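Local structure of gamma-glutamyltranspeptidase (Streptomyces lincolnensis, 6J3A) at residues L97-T101 with G102-A106; V226-R230 with R231-D235; G79-P82 with A83-V87; M462-E466 with E467-N471. The protein belongs to the gamma-glutamyltranspeptidase family of N-terminal nucleophile enzymes and probably acts as a transferase related to LmbA. All blocks are in the same frame, centred on the assembly; numbering follows the deposited sequence.

Interaction 1: residues L97-T101 with G102-A106; sequences LVPGT and GPLAA
Pro99 and Ala105 face each other across a bend in the loop that joins helix 87-92 to helix 111-122, the return limb being a type I beta turn from Gly102 to Ala105. The turn is closed by a weak backbone bond of 3.3 Å from Ala105 N to Gly102 O, and it swings the methyl group of Ala105 back toward the chain that leads into it. Packing is tight here: Ala105 CB lies 3.3 Å from Pro99 O. Val98 adds an apolar contact to the same methyl. With its CG1 anti to the backbone N (chi1 173°), that branch reaches Ala105, CG1 standing 4.2 Å from CB, while the residue also packs on Thr463 and Leu465 of a distant loop. Gly102 makes the bend possible, because at its positive phi of 87° a side chain would collide with the carbonyl oxygen of Thr101. Partners outside the loop hold it as well: Gly100 N bonds to Thr236 OG1, and Leu104 O accepts from Tyr90 OH.

The packing is looser on the side where Leu104 and Pro99 meet. Leu104 CD1 comes no nearer than 4.4 Å to Pro99 CG, and no direct hydrogen bond joins the two limbs. A water molecule does the bridging instead: it donates to Thr101 O over 2.9 Å and, at the same distance, accepts from Leu104 N.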
ATOM      1  N   LEU A  97     -22.374 -10.700 -35.709  1.00 40.21           N
ATOM      2  CA  LEU A  97     -21.830 -10.797 -34.365  1.00 39.13           C
ATOM      3  C   LEU A  97     -22.824 -10.177 -33.402  1.00 38.75           C
ATOM      4  O   LEU A  97     -23.625  -9.320 -33.788  1.00 39.39           O
ATOM      5  CB  LEU A  97     -20.513 -10.032 -34.281  1.00 37.73           C
ATOM      6  CG  LEU A  97     -19.424 -10.481 -35.258  1.00 38.25           C
ATOM      7  CD1 LEU A  97     -18.354  -9.411 -35.421  1.00 38.63           C
ATOM      8  CD2 LEU A  97     -18.808 -11.788 -34.784  1.00 38.88           C
ATOM      9  N   VAL A  98     -22.767 -10.604 -32.147  1.00 38.09           N
ATOM     10  CA  VAL A  98     -23.501  -9.930 -31.086  1.00 37.76           C
ATOM     11  C   VAL A  98     -22.851  -8.559 -30.889  1.00 37.75           C
ATOM     12  O   VAL A  98     -21.626  -8.462 -30.841  1.00 41.73           O
ATOM     13  CB  VAL A  98     -23.470 -10.719 -29.770  1.00 38.06           C
ATOM     14  CG1 VAL A  98     -24.104  -9.917 -28.630  1.00 38.81           C
ATOM     15  CG2 VAL A  98     -24.189 -12.049 -29.932  1.00 37.59           C
ATOM     16  N   PRO A  99     -23.661  -7.495 -30.793  1.00 36.07           N
ATOM     17  CA  PRO A  99     -23.074  -6.165 -30.618  1.00 35.28           C
ATOM     18  C   PRO A  99     -22.267  -5.985 -29.324  1.00 34.35           C
ATOM     19  O   PRO A  99     -22.576  -6.600 -28.303  1.00 33.87           O
ATOM     20  CB  PRO A  99     -24.297  -5.237 -30.600  1.00 35.91           C
ATOM     21  CG  PRO A  99     -25.392  -5.991 -31.265  1.00 36.22           C
ATOM     22  CD  PRO A  99     -25.120  -7.441 -31.010  1.00 36.43           C
ATOM     23  N   GLY A 100     -21.250  -5.128 -29.385  1.00 33.56           N
ATOM     24  CA  GLY A 100     -20.462  -4.764 -28.217  1.00 32.67           C
ATOM     25  C   GLY A 100     -21.229  -3.954 -27.188  1.00 32.13           C
ATOM     26  O   GLY A 100     -20.854  -3.925 -26.015  1.00 31.12           O
ATOM     27  N   THR A 101     -22.291  -3.282 -27.626  1.00 31.58           N
ATOM     28  CA  THR A 101     -23.078  -2.413 -26.758  1.00 31.33           C
ATOM     29  C   THR A 101     -24.569  -2.705 -26.836  1.00 30.65           C
ATOM     30  O   THR A 101     -25.020  -3.507 -27.643  1.00 31.95           O
ATOM     31  CB  THR A 101     -22.839  -0.963 -27.159  1.00 32.12           C
ATOM     32  OG1 THR A 101     -23.202  -0.793 -28.532  1.00 32.49           O
ATOM     33  CG2 THR A 101     -21.354  -0.598 -26.980  1.00 32.84           C
ATOM     34  N   GLY A 102     -25.334  -2.057 -25.975  1.00 30.01           N
ATOM     35  CA  GLY A 102     -26.782  -2.095 -26.087  1.00 30.16           C
ATOM     36  C   GLY A 102     -27.388  -3.287 -25.375  1.00 29.85           C
ATOM     37  O   GLY A 102     -26.657  -4.147 -24.903  1.00 29.94           O
ATOM     38  N   PRO A 103     -28.736  -3.338 -25.295  1.00 30.35           N
ATOM     39  CA  PRO A 103     -29.463  -4.332 -24.513  1.00 30.73           C
ATOM     40  C   PRO A 103     -29.514  -5.732 -25.131  1.00 31.21           C
ATOM     41  O   PRO A 103     -29.874  -6.672 -24.423  1.00 32.48           O
ATOM     42  CB  PRO A 103     -30.866  -3.729 -24.393  1.00 30.38           C
ATOM     43  CG  PRO A 103     -31.023  -2.916 -25.617  1.00 30.49           C
ATOM     44  CD  PRO A 103     -29.658  -2.412 -25.976  1.00 30.56           C
ATOM     45  N   LEU A 104     -29.157  -5.879 -26.412  1.00 30.55           N
ATOM     46  CA  LEU A 104     -29.003  -7.222 -27.016  1.00 30.38           C
ATOM     47  C   LEU A 104     -27.795  -7.990 -26.460  1.00 29.47           C
ATOM     48  O   LEU A 104     -27.785  -9.214 -26.484  1.00 29.21           O
ATOM     49  CB  LEU A 104     -28.890  -7.168 -28.549  1.00 30.71           C
ATOM     50  CG  LEU A 104     -30.139  -6.844 -29.373  1.00 30.62           C
ATOM     51  CD1 LEU A 104     -29.724  -6.602 -30.817  1.00 30.81           C
ATOM     52  CD2 LEU A 104     -31.165  -7.961 -29.291  1.00 30.44           C
ATOM     53  N   ALA A 105     -26.782  -7.270 -25.984  1.00 28.73           N
ATOM     54  CA  ALA A 105     -25.580  -7.881 -25.400  1.00 28.64           C
ATOM     55  C   ALA A 105     -25.733  -8.252 -23.916  1.00 27.94           C
ATOM     56  O   ALA A 105     -24.935  -9.026 -23.384  1.00 27.87           O
ATOM     57  CB  ALA A 105     -24.379  -6.965 -25.603  1.00 28.16           C
ATOM     58  N   ALA A 106     -26.750  -7.707 -23.254  1.00 28.74           N
ATOM     59  CA  ALA A 106     -26.995  -7.983 -21.822  1.00 29.29           C
ATOM     60  C   ALA A 106     -27.392  -9.429 -21.535  1.00 29.18           C
ATOM     61  O   ALA A 106     -28.406  -9.910 -22.051  1.00 29.80           O
ATOM     62  CB  ALA A 106     -28.074  -7.055 -21.277  1.00 28.78           C
TER
HETATM   63  O   HOH W   1     -27.778  -4.148 -28.339  1.00 24.81           O

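Interaction 2: residues V226-R230 with R231-D235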
ATOM      1  N   VAL A 226     -35.909  -4.322 -16.903  1.00 36.56           N
ATOM      2  CA  VAL A 226     -36.717  -4.808 -18.028  1.00 37.70           C
ATOM      3  C   VAL A 226     -37.192  -3.618 -18.863  1.00 36.59           C
ATOM      4  O   VAL A 226     -36.994  -3.585 -20.079  1.00 37.04           O
ATOM      5  CB  VAL A 226     -37.921  -5.653 -17.546  1.00 38.90           C
ATOM      6  CG1 VAL A 226     -38.805  -6.087 -18.711  1.00 39.71           C
ATOM      7  CG2 VAL A 226     -37.439  -6.903 -16.827  1.00 39.79           C
ATOM      8  N   ARG A 227     -37.794  -2.643 -18.193  1.00 35.08           N
ATOM      9  CA  ARG A 227     -38.232  -1.402 -18.840  1.00 34.87           C
ATOM     10  C   ARG A 227     -37.126  -0.771 -19.711  1.00 33.24           C
ATOM     11  O   ARG A 227     -37.394  -0.345 -20.823  1.00 33.72           O
ATOM     12  CB  ARG A 227     -38.757  -0.413 -17.791  1.00 35.57           C
ATOM     13  CG  ARG A 227     -39.558   0.760 -18.344  1.00 36.58           C
ATOM     14  CD  ARG A 227     -40.002   1.731 -17.249  1.00 37.35           C
ATOM     15  NE  ARG A 227     -40.781   1.070 -16.185  1.00 38.15           N
ATOM     16  CZ  ARG A 227     -40.489   1.039 -14.875  1.00 38.80           C
ATOM     17  NH1 ARG A 227     -39.422   1.654 -14.362  1.00 38.55           N
ATOM     18  NH2 ARG A 227     -41.299   0.382 -14.046  1.00 39.18           N
ATOM     19  N   GLN A 228     -35.891  -0.753 -19.221  1.00 32.68           N
ATOM     20  CA  GLN A 228     -34.753  -0.205 -19.987  1.00 32.59           C
ATOM     21  C   GLN A 228     -34.369  -1.093 -21.159  1.00 33.30           C
ATOM     22  O   GLN A 228     -33.954  -0.603 -22.208  1.00 31.87           O
ATOM     23  CB  GLN A 228     -33.504  -0.077 -19.108  1.00 32.32           C
ATOM     24  CG  GLN A 228     -32.757   1.251 -19.120  1.00 32.78           C
ATOM     25  CD  GLN A 228     -32.774   2.054 -20.400  1.00 32.29           C
ATOM     26  OE1 GLN A 228     -32.219   1.657 -21.418  1.00 34.01           O
ATOM     27  NE2 GLN A 228     -33.331   3.239 -20.317  1.00 31.59           N
ATOM     28  N   ALA A 229     -34.430  -2.403 -20.937  1.00 35.43           N
ATOM     29  CA  ALA A 229     -34.010  -3.378 -21.935  1.00 37.83           C
ATOM     30  C   ALA A 229     -34.897  -3.302 -23.163  1.00 40.28           C
ATOM     31  O   ALA A 229     -34.410  -3.387 -24.287  1.00 41.04           O
ATOM     32  CB  ALA A 229     -34.050  -4.774 -21.351  1.00 38.65           C
ATOM     33  N   ARG A 230     -36.192  -3.108 -22.927  1.00 43.28           N
ATOM     34  CA  ARG A 230     -37.195  -2.995 -23.983  1.00 46.92           C
ATOM     35  C   ARG A 230     -37.298  -1.617 -24.695  1.00 45.72           C
ATOM     36  O   ARG A 230     -38.101  -1.468 -25.615  1.00 45.95           O
ATOM     37  CB  ARG A 230     -38.551  -3.407 -23.407  1.00 51.50           C
ATOM     38  CG  ARG A 230     -38.624  -4.889 -23.058  1.00 56.89           C
ATOM     39  CD  ARG A 230     -40.053  -5.376 -22.826  1.00 62.26           C
ATOM     40  NE  ARG A 230     -40.872  -5.357 -24.053  1.00 67.63           N
ATOM     41  CZ  ARG A 230     -41.787  -4.432 -24.391  1.00 68.97           C
ATOM     42  NH1 ARG A 230     -42.442  -4.556 -25.546  1.00 69.17           N
ATOM     43  NH2 ARG A 230     -42.066  -3.385 -23.609  1.00 69.69           N
ATOM     44  N   ARG A 231     -36.497  -0.633 -24.277  1.00 43.77           N
ATOM     45  CA  ARG A 231     -36.413   0.675 -24.948  1.00 41.39           C
ATOM     46  C   ARG A 231     -35.391   0.633 -26.098  1.00 37.76           C
ATOM     47  O   ARG A 231     -34.243   0.276 -25.864  1.00 34.63           O
ATOM     48  CB  ARG A 231     -36.032   1.780 -23.944  1.00 42.94           C
ATOM     49  CG  ARG A 231     -37.210   2.303 -23.124  1.00 44.67           C
ATOM     50  CD  ARG A 231     -36.922   3.650 -22.466  1.00 46.33           C
ATOM     51  NE  ARG A 231     -36.279   3.477 -21.165  1.00 48.31           N
ATOM     52  CZ  ARG A 231     -36.839   3.672 -19.962  1.00 50.15           C
ATOM     53  NH1 ARG A 231     -38.105   4.085 -19.832  1.00 49.91           N
ATOM     54  NH2 ARG A 231     -36.115   3.459 -18.856  1.00 48.99           N
ATOM     55  N   PRO A 232     -35.809   0.987 -27.343  1.00 36.51           N
ATOM     56  CA  PRO A 232     -34.882   1.041 -28.485  1.00 34.83           C
ATOM     57  C   PRO A 232     -33.631   1.859 -28.187  1.00 33.92           C
ATOM     58  O   PRO A 232     -33.716   3.037 -27.848  1.00 32.53           O
ATOM     59  CB  PRO A 232     -35.721   1.680 -29.596  1.00 34.60           C
ATOM     60  CG  PRO A 232     -37.112   1.245 -29.289  1.00 34.74           C
ATOM     61  CD  PRO A 232     -37.211   1.150 -27.787  1.00 35.83           C
ATOM     62  N   THR A 233     -32.484   1.203 -28.290  1.00 32.85           N
ATOM     63  CA  THR A 233     -31.220   1.775 -27.873  1.00 31.70           C
ATOM     64  C   THR A 233     -30.202   1.600 -28.985  1.00 30.72           C
ATOM     65  O   THR A 233     -30.034   0.508 -29.517  1.00 30.13           O
ATOM     66  CB  THR A 233     -30.718   1.065 -26.607  1.00 30.92           C
ATOM     67  OG1 THR A 233     -31.736   1.107 -25.603  1.00 29.93           O
ATOM     68  CG2 THR A 233     -29.460   1.707 -26.061  1.00 30.93           C
ATOM     69  N   MET A 234     -29.519   2.683 -29.325  1.00 31.13           N
ATOM     70  CA  MET A 234     -28.436   2.636 -30.290  1.00 31.32           C
ATOM     71  C   MET A 234     -27.347   1.701 -29.774  1.00 32.05           C
ATOM     72  O   MET A 234     -27.090   1.639 -28.566  1.00 32.42           O
ATOM     73  CB  MET A 234     -27.865   4.032 -30.476  1.00 31.99           C
ATOM     74  CG  MET A 234     -26.649   4.150 -31.388  1.00 32.87           C
ATOM     75  SD  MET A 234     -27.047   3.713 -33.078  1.00 33.80           S
ATOM     76  CE  MET A 234     -27.974   5.153 -33.609  1.00 34.35           C
ATOM     77  N   ASP A 235     -26.713   0.980 -30.694  1.00 31.22           N
ATOM     78  CA  ASP A 235     -25.573   0.140 -30.345  1.00 30.46           C
ATOM     79  C   ASP A 235     -24.475   0.209 -31.410  1.00 31.19           C
ATOM     80  O   ASP A 235     -24.524   1.073 -32.281  1.00 31.38           O
ATOM     81  CB  ASP A 235     -26.050  -1.285 -30.068  1.00 30.04           C
ATOM     82  CG  ASP A 235     -26.618  -1.973 -31.287  1.00 29.43           C
ATOM     83  OD1 ASP A 235     -26.189  -1.710 -32.430  1.00 29.15           O
ATOM     84  OD2 ASP A 235     -27.495  -2.823 -31.079  1.00 29.28           O
TER
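Arg231 N donates to Gln228 O over 3.3 Å with an N-H...O angle of 154°, a bond to the residue three back that tightens the chain as it leaves the last turn of helix 220-229 for the short strand 233-234. The donor lies well above the plane of that carbonyl, not on a lone pair. The side chain of Arg231 then runs back along the helix. Its CG, anti to the carbonyl carbon (chi1 -81°), passes 3.5 Å from Arg227 O, and a bend farther out at chi3 places the guanidinium with this oxygen over one face. Arg227 lies alongside and points the same way, its CG 3.9 Å from Arg231 NH1, yet the two guanidinium planes are turned 51° apart and the charged end of Arg227 goes to a salt bridge with Glu451. Gln228 crosses Arg231 at about a right angle, its amide near the guanidinium edge. Beyond the turn, Thr233 OG1 donates to Arg231 O over 2.7 Å. An alanine in place of Arg231 would probably leave Arg227 O without the charged group over it and expose the Gln228 amide on that side. With Arg227 O over one face, near the C-terminal end of a helix and so at the negative end of the helix dipole, the positive charge of Arg231 is likely to be stabilised despite the neighbouring arginine.

Interaction 3: residues G79-P82 with A83-V87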
ATOM      1  N   GLY A  79     -24.582 -14.647 -15.313  1.00 28.24           N
ATOM      2  CA  GLY A  79     -25.951 -14.816 -15.753  1.00 29.38           C
ATOM      3  C   GLY A  79     -26.054 -15.441 -17.129  1.00 29.90           C
ATOM      4  O   GLY A  79     -25.054 -15.567 -17.853  1.00 29.06           O
ATOM      5  N   VAL A  80     -27.286 -15.798 -17.483  1.00 30.57           N
ATOM      6  CA  VAL A  80     -27.595 -16.497 -18.741  1.00 31.54           C
ATOM      7  C   VAL A  80     -28.208 -15.573 -19.796  1.00 33.00           C
ATOM      8  O   VAL A  80     -28.635 -14.453 -19.502  1.00 34.14           O
ATOM      9  CB  VAL A  80     -28.547 -17.708 -18.526  1.00 31.16           C
ATOM     10  CG1 VAL A  80     -27.867 -18.783 -17.691  1.00 30.58           C
ATOM     11  CG2 VAL A  80     -29.888 -17.300 -17.902  1.00 30.87           C
ATOM     12  N   ALA A  81     -28.248 -16.073 -21.028  1.00 33.71           N
ATOM     13  CA  ALA A  81     -28.998 -15.446 -22.108  1.00 33.07           C
ATOM     14  C   ALA A  81     -30.501 -15.469 -21.806  1.00 33.07           C
ATOM     15  O   ALA A  81     -30.995 -16.409 -21.160  1.00 31.25           O
ATOM     16  CB  ALA A  81     -28.722 -16.149 -23.424  1.00 33.57           C
ATOM     17  N   PRO A  82     -31.236 -14.426 -22.254  1.00 33.13           N
ATOM     18  CA  PRO A  82     -32.684 -14.483 -22.032  1.00 32.82           C
ATOM     19  C   PRO A  82     -33.369 -15.565 -22.870  1.00 32.34           C
ATOM     20  O   PRO A  82     -32.854 -15.976 -23.917  1.00 31.67           O
ATOM     21  CB  PRO A  82     -33.172 -13.078 -22.423  1.00 32.73           C
ATOM     22  CG  PRO A  82     -31.958 -12.209 -22.415  1.00 33.03           C
ATOM     23  CD  PRO A  82     -30.789 -13.096 -22.712  1.00 32.68           C
ATOM     24  N   ALA A  83     -34.530 -16.001 -22.392  1.00 31.70           N
ATOM     25  CA  ALA A  83     -35.368 -16.993 -23.065  1.00 30.80           C
ATOM     26  C   ALA A  83     -35.592 -16.717 -24.569  1.00 31.78           C
ATOM     27  O   ALA A  83     -35.665 -17.661 -25.368  1.00 32.85           O
ATOM     28  CB  ALA A  83     -36.699 -17.113 -22.334  1.00 29.71           C
ATOM     29  N   GLY A  84     -35.680 -15.438 -24.950  1.00 31.83           N
ATOM     30  CA  GLY A  84     -35.847 -15.030 -26.364  1.00 31.37           C
ATOM     31  C   GLY A  84     -34.579 -14.701 -27.160  1.00 30.84           C
ATOM     32  O   GLY A  84     -34.655 -14.171 -28.280  1.00 28.60           O
ATOM     33  N   ALA A  85     -33.418 -15.028 -26.602  1.00 30.70           N
ATOM     34  CA  ALA A  85     -32.146 -14.616 -27.182  1.00 31.38           C
ATOM     35  C   ALA A  85     -31.577 -15.724 -28.033  1.00 31.48           C
ATOM     36  O   ALA A  85     -30.619 -16.385 -27.634  1.00 32.53           O
ATOM     37  CB  ALA A  85     -31.166 -14.230 -26.089  1.00 32.05           C
ATOM     38  N   THR A  86     -32.168 -15.921 -29.207  1.00 30.91           N
ATOM     39  CA  THR A  86     -31.769 -17.012 -30.092  1.00 30.66           C
ATOM     40  C   THR A  86     -30.835 -16.508 -31.178  1.00 31.35           C
ATOM     41  O   THR A  86     -30.834 -15.322 -31.512  1.00 30.46           O
ATOM     42  CB  THR A  86     -32.989 -17.700 -30.727  1.00 30.36           C
ATOM     43  OG1 THR A  86     -33.689 -16.775 -31.566  1.00 30.22           O
ATOM     44  CG2 THR A  86     -33.937 -18.226 -29.641  1.00 30.13           C
ATOM     45  N   VAL A  87     -30.027 -17.416 -31.717  1.00 32.27           N
ATOM     46  CA  VAL A  87     -29.231 -17.117 -32.902  1.00 33.58           C
ATOM     47  C   VAL A  87     -30.142 -16.659 -34.032  1.00 35.64           C
ATOM     48  O   VAL A  87     -29.790 -15.748 -34.775  1.00 37.77           O
ATOM     49  CB  VAL A  87     -28.406 -18.333 -33.376  1.00 33.17           C
ATOM     50  CG1 VAL A  87     -27.818 -18.109 -34.773  1.00 32.51           C
ATOM     51  CG2 VAL A  87     -27.285 -18.620 -32.384  1.00 33.33           C
TER
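The methyl group of Ala85 points back at Pro82 and sits above its pyrrolidine ring, at the end nearest CD: Ala85 CB is 3.6 Å from Pro82 CD but 4.3 Å from Pro82 CG. Beside it comes the methyl of Ala81, whose CB lies 4.1 Å from Ala85 CB, so that one small side chain meets two successive residues of the incoming chain. Ala85 CB is also 3.3 Å from Pro82 O, which closes the contact on the backbone side. Ala83, in contrast, turns its methyl outward from the bend, and Pro82 directs part of its surface to Thr244 and Leu460 of other loops. The backbone that brings these groups together is a type I beta turn from Pro82 to Ala85, in the connection from strand 73-77 to helix 87-92. Its closing bond runs from Ala85 N to Pro82 O, 2.9 Å long with an N-H...O angle of 154°, the donor standing above the carbonyl plane. Ala83 N, inside the turn, is engaged by Asp249 OD1. An inverse gamma turn centred on Ala85 follows at once, marked by a weak bond from Thr86 N to Gly84 O. Thr86 then takes the N-cap position of helix 87-92: with OG1 between its backbone N and carbonyl carbon (chi1 64°), the hydroxyl caps His89 N in the first turn of that helix.

Interaction 4: residues M462-E466 with E467-N471; sequences MTWLE and EGLPN
Met462 O accepts a short bond of 2.7 Å from Asn471 ND2, and a weaker one from Arg550 NH2. The hydrogen bond from the amide is bent, with an N-H...O angle of 133°, and the oxygen lies somewhat off the plane of the asparagine amide. Asn471 can reach back because its CG is anti to the backbone N (chi1 -165°). Its other amide atom, OD1, is taken by Arg480 N, so both ends of the group are held. The carbonyl of Asn471 adds a second link: Trp464 N donates to Asn471 O over 2.9 Å, in the carbonyl plane, and Thr463 CA makes a longer C-H...O contact with the same oxygen. An alanine at Asn471 would probably leave Met462 O with its weak Arg550 bond and Arg480 N without its side-chain acceptor. Farther round the loop Leu469 fills the inside of the bend, its CD1 4.1 Å from Trp464 CB and 4.0 Å from Glu466 CB. The amide plane of Asn471 is turned 74° from the Trp464 ring, which makes a cation-pi contact with Arg550. Along the chain the loop connects strand 454-455 to strand 486-490; Trp464 NE1 bonds to Glu317 of helix 299-319, while Leu465 and Glu467 rest on Tyr90 and Val87 of helix 87-92.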
ATOM      1  N   MET A 462     -19.784 -12.276 -26.152  1.00 29.83           N
ATOM      2  CA  MET A 462     -18.789 -13.333 -26.253  1.00 30.77           C
ATOM      3  C   MET A 462     -19.293 -14.642 -26.863  1.00 31.55           C
ATOM      4  O   MET A 462     -18.487 -15.507 -27.209  1.00 32.92           O
ATOM      5  CB  MET A 462     -18.210 -13.584 -24.863  1.00 31.32           C
ATOM      6  CG  MET A 462     -17.725 -12.303 -24.188  1.00 31.22           C
ATOM      7  SD  MET A 462     -16.537 -12.584 -22.872  1.00 30.09           S
ATOM      8  CE  MET A 462     -15.918 -10.927 -22.683  1.00 30.47           C
ATOM      9  N   THR A 463     -20.606 -14.778 -27.018  1.00 31.65           N
ATOM     10  CA  THR A 463     -21.197 -15.922 -27.712  1.00 30.41           C
ATOM     11  C   THR A 463     -21.051 -15.760 -29.219  1.00 30.63           C
ATOM     12  O   THR A 463     -20.606 -14.722 -29.711  1.00 29.19           O
ATOM     13  CB  THR A 463     -22.695 -16.034 -27.417  1.00 30.22           C
ATOM     14  OG1 THR A 463     -23.348 -14.843 -27.863  1.00 29.37           O
ATOM     15  CG2 THR A 463     -22.947 -16.226 -25.939  1.00 30.60           C
ATOM     16  N   TRP A 464     -21.448 -16.799 -29.941  1.00 31.56           N
ATOM     17  CA  TRP A 464     -21.467 -16.778 -31.396  1.00 32.26           C
ATOM     18  C   TRP A 464     -22.878 -16.848 -31.964  1.00 33.26           C
ATOM     19  O   TRP A 464     -23.708 -17.630 -31.484  1.00 31.94           O
ATOM     20  CB  TRP A 464     -20.684 -17.961 -31.926  1.00 32.07           C
ATOM     21  CG  TRP A 464     -19.221 -17.899 -31.669  1.00 30.75           C
ATOM     22  CD1 TRP A 464     -18.487 -18.782 -30.937  1.00 29.71           C
ATOM     23  CD2 TRP A 464     -18.304 -16.919 -32.166  1.00 30.03           C
ATOM     24  NE1 TRP A 464     -17.164 -18.419 -30.948  1.00 30.14           N
ATOM     25  CE2 TRP A 464     -17.018 -17.278 -31.695  1.00 29.40           C
ATOM     26  CE3 TRP A 464     -18.438 -15.779 -32.973  1.00 29.43           C
ATOM     27  CZ2 TRP A 464     -15.864 -16.534 -31.998  1.00 28.01           C
ATOM     28  CZ3 TRP A 464     -17.284 -15.038 -33.280  1.00 29.03           C
ATOM     29  CH2 TRP A 464     -16.016 -15.423 -32.785  1.00 28.33           C
ATOM     30  N   LEU A 465     -23.123 -16.040 -33.000  1.00 34.31           N
ATOM     31  CA  LEU A 465     -24.359 -16.103 -33.778  1.00 36.06           C
ATOM     32  C   LEU A 465     -24.249 -17.177 -34.868  1.00 38.26           C
ATOM     33  O   LEU A 465     -24.104 -16.889 -36.062  1.00 40.62           O
ATOM     34  CB  LEU A 465     -24.679 -14.733 -34.379  1.00 35.34           C
ATOM     35  CG  LEU A 465     -24.892 -13.594 -33.383  1.00 34.88           C
ATOM     36  CD1 LEU A 465     -25.316 -12.341 -34.118  1.00 34.35           C
ATOM     37  CD2 LEU A 465     -25.933 -13.931 -32.321  1.00 34.86           C
ATOM     38  N   GLU A 466     -24.336 -18.425 -34.424  1.00 39.68           N
ATOM     39  CA  GLU A 466     -24.101 -19.594 -35.266  1.00 38.71           C
ATOM     40  C   GLU A 466     -24.464 -20.790 -34.428  1.00 38.85           C
ATOM     41  O   GLU A 466     -23.992 -20.907 -33.301  1.00 39.41           O
ATOM     42  CB  GLU A 466     -22.631 -19.677 -35.670  1.00 38.36           C
ATOM     43  CG  GLU A 466     -22.297 -20.769 -36.667  1.00 38.50           C
ATOM     44  CD  GLU A 466     -20.878 -20.649 -37.207  1.00 39.53           C
ATOM     45  OE1 GLU A 466     -20.195 -19.640 -36.933  1.00 37.43           O
ATOM     46  OE2 GLU A 466     -20.417 -21.572 -37.909  1.00 41.71           O
ATOM     47  N   GLU A 467     -25.302 -21.667 -34.971  1.00 40.17           N
ATOM     48  CA  GLU A 467     -25.790 -22.829 -34.234  1.00 40.25           C
ATOM     49  C   GLU A 467     -24.774 -23.972 -34.179  1.00 39.05           C
ATOM     50  O   GLU A 467     -23.800 -24.003 -34.943  1.00 36.95           O
ATOM     51  CB  GLU A 467     -27.116 -23.323 -34.830  1.00 42.31           C
ATOM     52  CG  GLU A 467     -28.322 -22.435 -34.526  1.00 44.83           C
ATOM     53  CD  GLU A 467     -28.798 -22.502 -33.072  1.00 47.08           C
ATOM     54  OE1 GLU A 467     -29.918 -22.027 -32.798  1.00 50.18           O
ATOM     55  OE2 GLU A 467     -28.075 -23.021 -32.193  1.00 49.54           O
ATOM     56  N   GLY A 468     -25.012 -24.884 -33.238  1.00 38.76           N
ATOM     57  CA  GLY A 468     -24.284 -26.145 -33.133  1.00 38.94           C
ATOM     58  C   GLY A 468     -22.919 -26.100 -32.466  1.00 39.43           C
ATOM     59  O   GLY A 468     -22.169 -27.072 -32.570  1.00 42.05           O
ATOM     60  N   LEU A 469     -22.590 -25.001 -31.778  1.00 37.32           N
ATOM     61  CA  LEU A 469     -21.262 -24.837 -31.155  1.00 35.00           C
ATOM     62  C   LEU A 469     -21.376 -24.803 -29.629  1.00 34.49           C
ATOM     63  O   LEU A 469     -22.440 -24.453 -29.110  1.00 34.07           O
ATOM     64  CB  LEU A 469     -20.585 -23.559 -31.644  1.00 34.18           C
ATOM     65  CG  LEU A 469     -20.485 -23.302 -33.144  1.00 33.46           C
ATOM     66  CD1 LEU A 469     -20.238 -21.823 -33.369  1.00 34.07           C
ATOM     67  CD2 LEU A 469     -19.380 -24.122 -33.787  1.00 33.43           C
ATOM     68  N   PRO A 470     -20.284 -25.149 -28.905  1.00 34.39           N
ATOM     69  CA  PRO A 470     -20.305 -25.097 -27.431  1.00 33.46           C
ATOM     70  C   PRO A 470     -20.649 -23.713 -26.854  1.00 31.82           C
ATOM     71  O   PRO A 470     -21.271 -23.632 -25.785  1.00 30.70           O
ATOM     72  CB  PRO A 470     -18.869 -25.494 -27.032  1.00 34.71           C
ATOM     73  CG  PRO A 470     -18.250 -26.107 -28.233  1.00 34.90           C
ATOM     74  CD  PRO A 470     -18.952 -25.530 -29.423  1.00 35.11           C
ATOM     75  N   ASN A 471     -20.229 -22.658 -27.565  1.00 30.17           N
ATOM     76  CA  ASN A 471     -20.509 -21.242 -27.218  1.00 30.45           C
ATOM     77  C   ASN A 471     -21.479 -20.515 -28.193  1.00 30.17           C
ATOM     78  O   ASN A 471     -21.372 -19.303 -28.407  1.00 29.89           O
ATOM     79  CB  ASN A 471     -19.173 -20.473 -27.146  1.00 30.99           C
ATOM     80  CG  ASN A 471     -19.292 -19.117 -26.460  1.00 29.76           C
ATOM     81  OD1 ASN A 471     -20.084 -18.936 -25.534  1.00 29.03           O
ATOM     82  ND2 ASN A 471     -18.488 -18.159 -26.916  1.00 28.41           N
TER

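Along the chain the order is interaction 3, interaction 1, interaction 2 and interaction 4. Interactions 3 and 1 flank helix 87-92, with centres 12 Å apart, and meet where Pro82 CD approaches Ala106 O. Interaction 1 is central: it touches the other three, packing Pro103 against Ala229 and Thr233 of interaction 2 (centres 11 Å apart) and Val98 against Leu465 of interaction 4 (14 Å). Val87 in turn lies on the backbone at Leu465 and Glu466, joining interactions 3 and 4. Interactions 2 and 4, with centres 24 Å apart, do not touch. Segments distant in sequence thus pack as one connected set of loops within the gamma-glutamyltranspeptidase family region.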